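Long-range contacts in kojibiose phosphorylase (Gut metagenome, PDB 6W0P), which is a phosphorylase of glycoside hydrolase family 65, with a beta-rich N-terminal domain joined to a helical central catalytic domain: residues M27-S31 against T42-F46; I56-F60 against T85-F91. All blocks are in the same frame, centred on the assembly; numbering follows the deposited sequence.

Contact 1. Residues M27-S31 against T42-F46; sequences MVSES and TRAFF
In the N-terminal domain, the short helix 26-32 is tied to the loop after strand 40-42 chiefly by a buried salt bridge between Glu30 and Arg43. The arginine chain bends at its third torsion (chi3 68°), bringing the guanidinium group in beside the helix. Arg43 NH2 gives a nearly straight bond of 2.8 Å to Glu30 OE1, which lies close to the guanidinium plane and accepts through its anti lone pair. The carboxylate stands 85° from that plane, so the charged groups meet through one oxygen and not as a flat pair. Arg43 NE adds only a weak, long bond to the same OE1; Leu55 serves both partners, its O taking NE and its N giving to OE1. NH2 makes a weak bond to Met27 O at 3.1 Å. At the far corner NH1 reaches Ser31 OG at 2.9 Å, with the hydroxyl tilted 33° out of the guanidinium plane. Thr340 O also binds NH1, Cys661 O takes NH2 and Thr660 O holds the serine, bringing backbone of the catalytic part up to this site.

One hydrogen bond joins the backbones, Ala44 N to Glu30 O at 2.9 Å, and the methyl of Ala44 rests against the same residue, 3.7 Å from its CA. The second carboxylate oxygen, Glu30 OE2, passes Phe45 CB and accepts a hydrogen bond from a water at 2.6 Å; Phe46 N donates to that water. With all three guanidinium nitrogens donating and both carboxylate oxygens accepting, the buried charges largely offset each other, which probably favours an ionised Glu30.

Contact 2. Residues I56-F60 against T85-F91; sequences IGTYF and TINSVNF
Thr58 is gripped from two directions by Asn87 and Ser88, and here the packing is tight. Its N-H points almost straight at Asn87 OD1, 3.0 Å away, although it comes in 33° off the plane of the amide. Its carbonyl oxygen accepts from Ser88 N at 2.7 Å. The asparagine can serve the strand because its CG is swung opposite its own backbone N (chi1 -165°), carrying the amide across to Thr58; the other end of that amide, ND2, is held by Leu178 O. Further along, the Thr58 methyl CG2 is pressed to 3.2 Å from Val89 O and lies 3.5 Å from Phe91 CE2.

Strand 58-60 is the outermost strand, within this chain, of a three-stranded antiparallel sheet, with strand 40-42 beside it. Residues 85-91 do not extend that sheet: they run at 111° to residues 56-60, and a side-chain amide supplies the acceptor for Thr58 N. The rings of the strand are met edge-on. Phe60 turns its rim to Ser88, with CE2 3.6 Å from CB, while Tyr59 presents its CD1-CE1 edge to Ile86 O and Asn87 N. Ile56, the one partly exposed residue here, lays CG2 at 3.6 Å from Asn90 ND2 in a purely van der Waals contact.

The looser side is the watery part round Thr58 OG1, where solvent does the joining between hydroxyl and loop. One molecule links this hydroxyl to Ser88 O and also donates to Asn87 OD1 at 2.9 Å; a second bridges it to Phe91 N, and the oxygen of that second water lies over the centre of the Phe91 ring.

In the fold
Along the chain contact 1 closes before contact 2 opens, and their centres are about 12 Å apart. Both lie within the N-terminal family 65 range, each about 17 Å from the centre of the chain. What joins them is the small antiparallel sheet: residues 42-46 leave strand 40-42, residues 56-60 include strand 58-60, and Arg43 N probably bonds to Gly57 O at 2.9 Å. Phe45 packs against Gly57 and Asn90, touching both segments of contact 2. Contact 1 lies against strand 109-118 of the large antiparallel sheet and contact 2 against strands 210-217 and 245-256, so helix 26-32, the small sheet and residues 85-91 pack on to it.

Contact 1. Residues M27-S31 against T42-F46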
# COMPACT_ATOMS: atom_id res chain seq x y z
N MET A 27 19.18 -25.14 7.67
CA MET A 27 18.49 -24.61 6.46
C MET A 27 19.49 -23.97 5.49
O MET A 27 19.21 -23.97 4.29
CB MET A 27 17.39 -23.62 6.86
CG MET A 27 16.11 -24.35 7.37
SD MET A 27 14.79 -23.19 7.87
CE MET A 27 14.54 -22.31 6.32
N VAL A 28 20.64 -23.47 5.97
CA VAL A 28 21.71 -22.88 5.12
C VAL A 28 22.25 -23.98 4.20
O VAL A 28 22.33 -23.74 3.00
CB VAL A 28 22.84 -22.22 5.94
CG1 VAL A 28 24.05 -21.90 5.08
CG2 VAL A 28 22.35 -20.96 6.64
N SER A 29 22.57 -25.15 4.77
CA SER A 29 23.10 -26.33 4.06
C SER A 29 22.05 -26.82 3.06
O SER A 29 22.38 -26.99 1.87
CB SER A 29 23.53 -27.40 5.03
OG SER A 29 24.51 -26.89 5.94
N GLU A 30 20.81 -27.00 3.49
CA GLU A 30 19.68 -27.34 2.58
C GLU A 30 19.76 -26.47 1.31
O GLU A 30 19.54 -27.01 0.20
CB GLU A 30 18.33 -27.10 3.26
CG GLU A 30 17.95 -28.12 4.33
CD GLU A 30 16.57 -27.92 4.94
OE1 GLU A 30 15.97 -26.83 4.74
OE2 GLU A 30 16.09 -28.85 5.62
N SER A 31 20.01 -25.16 1.46
CA SER A 31 19.99 -24.22 0.31
C SER A 31 21.23 -24.47 -0.57
O SER A 31 21.10 -24.72 -1.78
CB SER A 31 19.90 -22.79 0.79
OG SER A 31 18.69 -22.55 1.49
N THR A 42 15.63 -29.83 -5.92
CA THR A 42 15.38 -30.25 -4.52
C THR A 42 16.38 -29.55 -3.62
O THR A 42 17.57 -29.57 -3.94
CB THR A 42 15.45 -31.77 -4.37
OG1 THR A 42 16.75 -32.19 -4.78
CG2 THR A 42 14.39 -32.46 -5.19
N ARG A 43 15.88 -29.02 -2.51
CA ARG A 43 16.71 -28.60 -1.37
C ARG A 43 17.39 -29.84 -0.81
O ARG A 43 16.86 -30.95 -0.99
CB ARG A 43 15.85 -27.90 -0.31
CG ARG A 43 15.46 -26.47 -0.66
CD ARG A 43 14.48 -25.88 0.33
NE ARG A 43 15.11 -25.68 1.63
CZ ARG A 43 15.83 -24.62 1.96
NH1 ARG A 43 16.05 -23.64 1.11
NH2 ARG A 43 16.33 -24.53 3.17
N ALA A 44 18.48 -29.65 -0.07
CA ALA A 44 19.30 -30.73 0.51
C ALA A 44 18.72 -31.11 1.87
O ALA A 44 19.50 -31.34 2.83
CB ALA A 44 20.73 -30.31 0.62
N PHE A 45 17.39 -31.18 1.95
CA PHE A 45 16.68 -31.61 3.17
C PHE A 45 17.06 -33.08 3.36
O PHE A 45 17.26 -33.78 2.38
CB PHE A 45 15.17 -31.38 3.05
CG PHE A 45 14.51 -32.15 1.94
CD1 PHE A 45 14.11 -33.46 2.14
CD2 PHE A 45 14.31 -31.58 0.71
CE1 PHE A 45 13.51 -34.18 1.12
CE2 PHE A 45 13.73 -32.30 -0.33
CZ PHE A 45 13.32 -33.60 -0.12
N PHE A 46 17.23 -33.47 4.62
CA PHE A 46 17.42 -34.86 5.07
C PHE A 46 16.31 -35.75 4.52
O PHE A 46 15.14 -35.35 4.55
CB PHE A 46 17.47 -34.93 6.61
CG PHE A 46 18.72 -34.33 7.21
CD1 PHE A 46 19.73 -33.81 6.42
CD2 PHE A 46 18.90 -34.34 8.58
CE1 PHE A 46 20.89 -33.30 6.98
CE2 PHE A 46 20.05 -33.81 9.14
CZ PHE A 46 21.05 -33.31 8.34
O HOH W 1 16.61 -31.19 6.60

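Contact 2. Residues I56-F60 against T85-F91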
# COMPACT_ATOMS: atom_id res chain seq x y z
N ILE A 56 11.71 -28.55 3.79
CA ILE A 56 11.57 -29.59 2.73
C ILE A 56 11.01 -28.89 1.48
O ILE A 56 9.98 -28.17 1.58
CB ILE A 56 10.69 -30.76 3.16
CG1 ILE A 56 11.30 -31.51 4.35
CG2 ILE A 56 10.45 -31.67 1.98
CD1 ILE A 56 10.44 -32.62 4.91
N GLY A 57 11.66 -29.11 0.35
CA GLY A 57 11.46 -28.27 -0.84
C GLY A 57 11.84 -29.04 -2.08
O GLY A 57 13.05 -29.31 -2.24
N THR A 58 10.83 -29.44 -2.84
CA THR A 58 10.93 -30.09 -4.17
C THR A 58 10.10 -29.24 -5.13
O THR A 58 8.90 -29.07 -4.85
CB THR A 58 10.47 -31.55 -4.14
OG1 THR A 58 11.14 -32.24 -3.08
CG2 THR A 58 10.71 -32.25 -5.46
N TYR A 59 10.69 -28.70 -6.19
CA TYR A 59 9.94 -27.82 -7.12
C TYR A 59 10.17 -28.26 -8.55
O TYR A 59 11.23 -28.81 -8.84
CB TYR A 59 10.35 -26.37 -6.92
CG TYR A 59 10.58 -26.01 -5.47
CD1 TYR A 59 9.52 -25.69 -4.64
CD2 TYR A 59 11.86 -26.00 -4.93
CE1 TYR A 59 9.73 -25.32 -3.32
CE2 TYR A 59 12.08 -25.65 -3.61
CZ TYR A 59 11.01 -25.30 -2.81
OH TYR A 59 11.21 -24.94 -1.51
N PHE A 60 9.18 -27.97 -9.38
CA PHE A 60 9.18 -28.17 -10.84
C PHE A 60 8.95 -26.82 -11.49
O PHE A 60 7.97 -26.15 -11.12
CB PHE A 60 8.11 -29.19 -11.23
CG PHE A 60 8.34 -30.56 -10.63
CD1 PHE A 60 9.11 -31.50 -11.31
CD2 PHE A 60 7.83 -30.88 -9.38
CE1 PHE A 60 9.34 -32.76 -10.75
CE2 PHE A 60 8.06 -32.13 -8.83
CZ PHE A 60 8.81 -33.07 -9.52
N THR A 85 5.64 -20.78 -7.31
CA THR A 85 6.14 -22.16 -7.54
C THR A 85 5.91 -22.95 -6.25
O THR A 85 6.29 -22.44 -5.19
CB THR A 85 7.61 -22.13 -7.95
OG1 THR A 85 7.77 -21.19 -9.01
CG2 THR A 85 8.15 -23.46 -8.45
N ILE A 86 5.27 -24.12 -6.33
CA ILE A 86 4.75 -24.82 -5.11
C ILE A 86 5.66 -26.02 -4.77
O ILE A 86 6.14 -26.73 -5.67
CB ILE A 86 3.28 -25.22 -5.27
CG1 ILE A 86 3.03 -25.98 -6.58
CG2 ILE A 86 2.38 -24.00 -5.15
CD1 ILE A 86 1.65 -26.58 -6.70
N ASN A 87 5.90 -26.19 -3.48
CA ASN A 87 6.49 -27.44 -2.94
C ASN A 87 5.66 -28.58 -3.52
O ASN A 87 4.38 -28.49 -3.51
CB ASN A 87 6.51 -27.41 -1.41
CG ASN A 87 7.42 -28.46 -0.81
OD1 ASN A 87 8.15 -29.14 -1.55
ND2 ASN A 87 7.31 -28.63 0.50
N SER A 88 6.34 -29.57 -4.07
CA SER A 88 5.74 -30.71 -4.80
C SER A 88 6.23 -32.02 -4.19
O SER A 88 6.91 -31.99 -3.15
CB SER A 88 6.05 -30.63 -6.27
OG SER A 88 5.70 -29.35 -6.77
N VAL A 89 5.93 -33.12 -4.86
CA VAL A 89 6.14 -34.47 -4.29
C VAL A 89 7.56 -34.57 -3.72
O VAL A 89 8.53 -34.38 -4.46
CB VAL A 89 5.81 -35.56 -5.33
CG1 VAL A 89 6.62 -35.40 -6.62
CG2 VAL A 89 5.96 -36.96 -4.75
N ASN A 90 7.66 -34.87 -2.43
CA ASN A 90 8.94 -35.28 -1.79
C ASN A 90 9.23 -36.74 -2.17
O ASN A 90 8.53 -37.62 -1.63
CB ASN A 90 8.87 -35.10 -0.27
CG ASN A 90 10.14 -35.53 0.43
OD1 ASN A 90 11.02 -36.11 -0.19
ND2 ASN A 90 10.24 -35.23 1.72
N PHE A 91 10.15 -36.99 -3.11
CA PHE A 91 10.41 -38.34 -3.68
C PHE A 91 11.72 -38.91 -3.13
O PHE A 91 12.15 -39.96 -3.61
CB PHE A 91 10.41 -38.30 -5.21
CG PHE A 91 11.30 -37.27 -5.85
CD1 PHE A 91 12.69 -37.41 -5.84
CD2 PHE A 91 10.76 -36.16 -6.48
CE1 PHE A 91 13.50 -36.46 -6.42
CE2 PHE A 91 11.57 -35.22 -7.08
CZ PHE A 91 12.94 -35.37 -7.05
O HOH W 2 9.05 -31.91 -1.33
O HOH W 3 12.17 -34.84 -3.58
O HOH W 4 6.95 -26.55 -8.18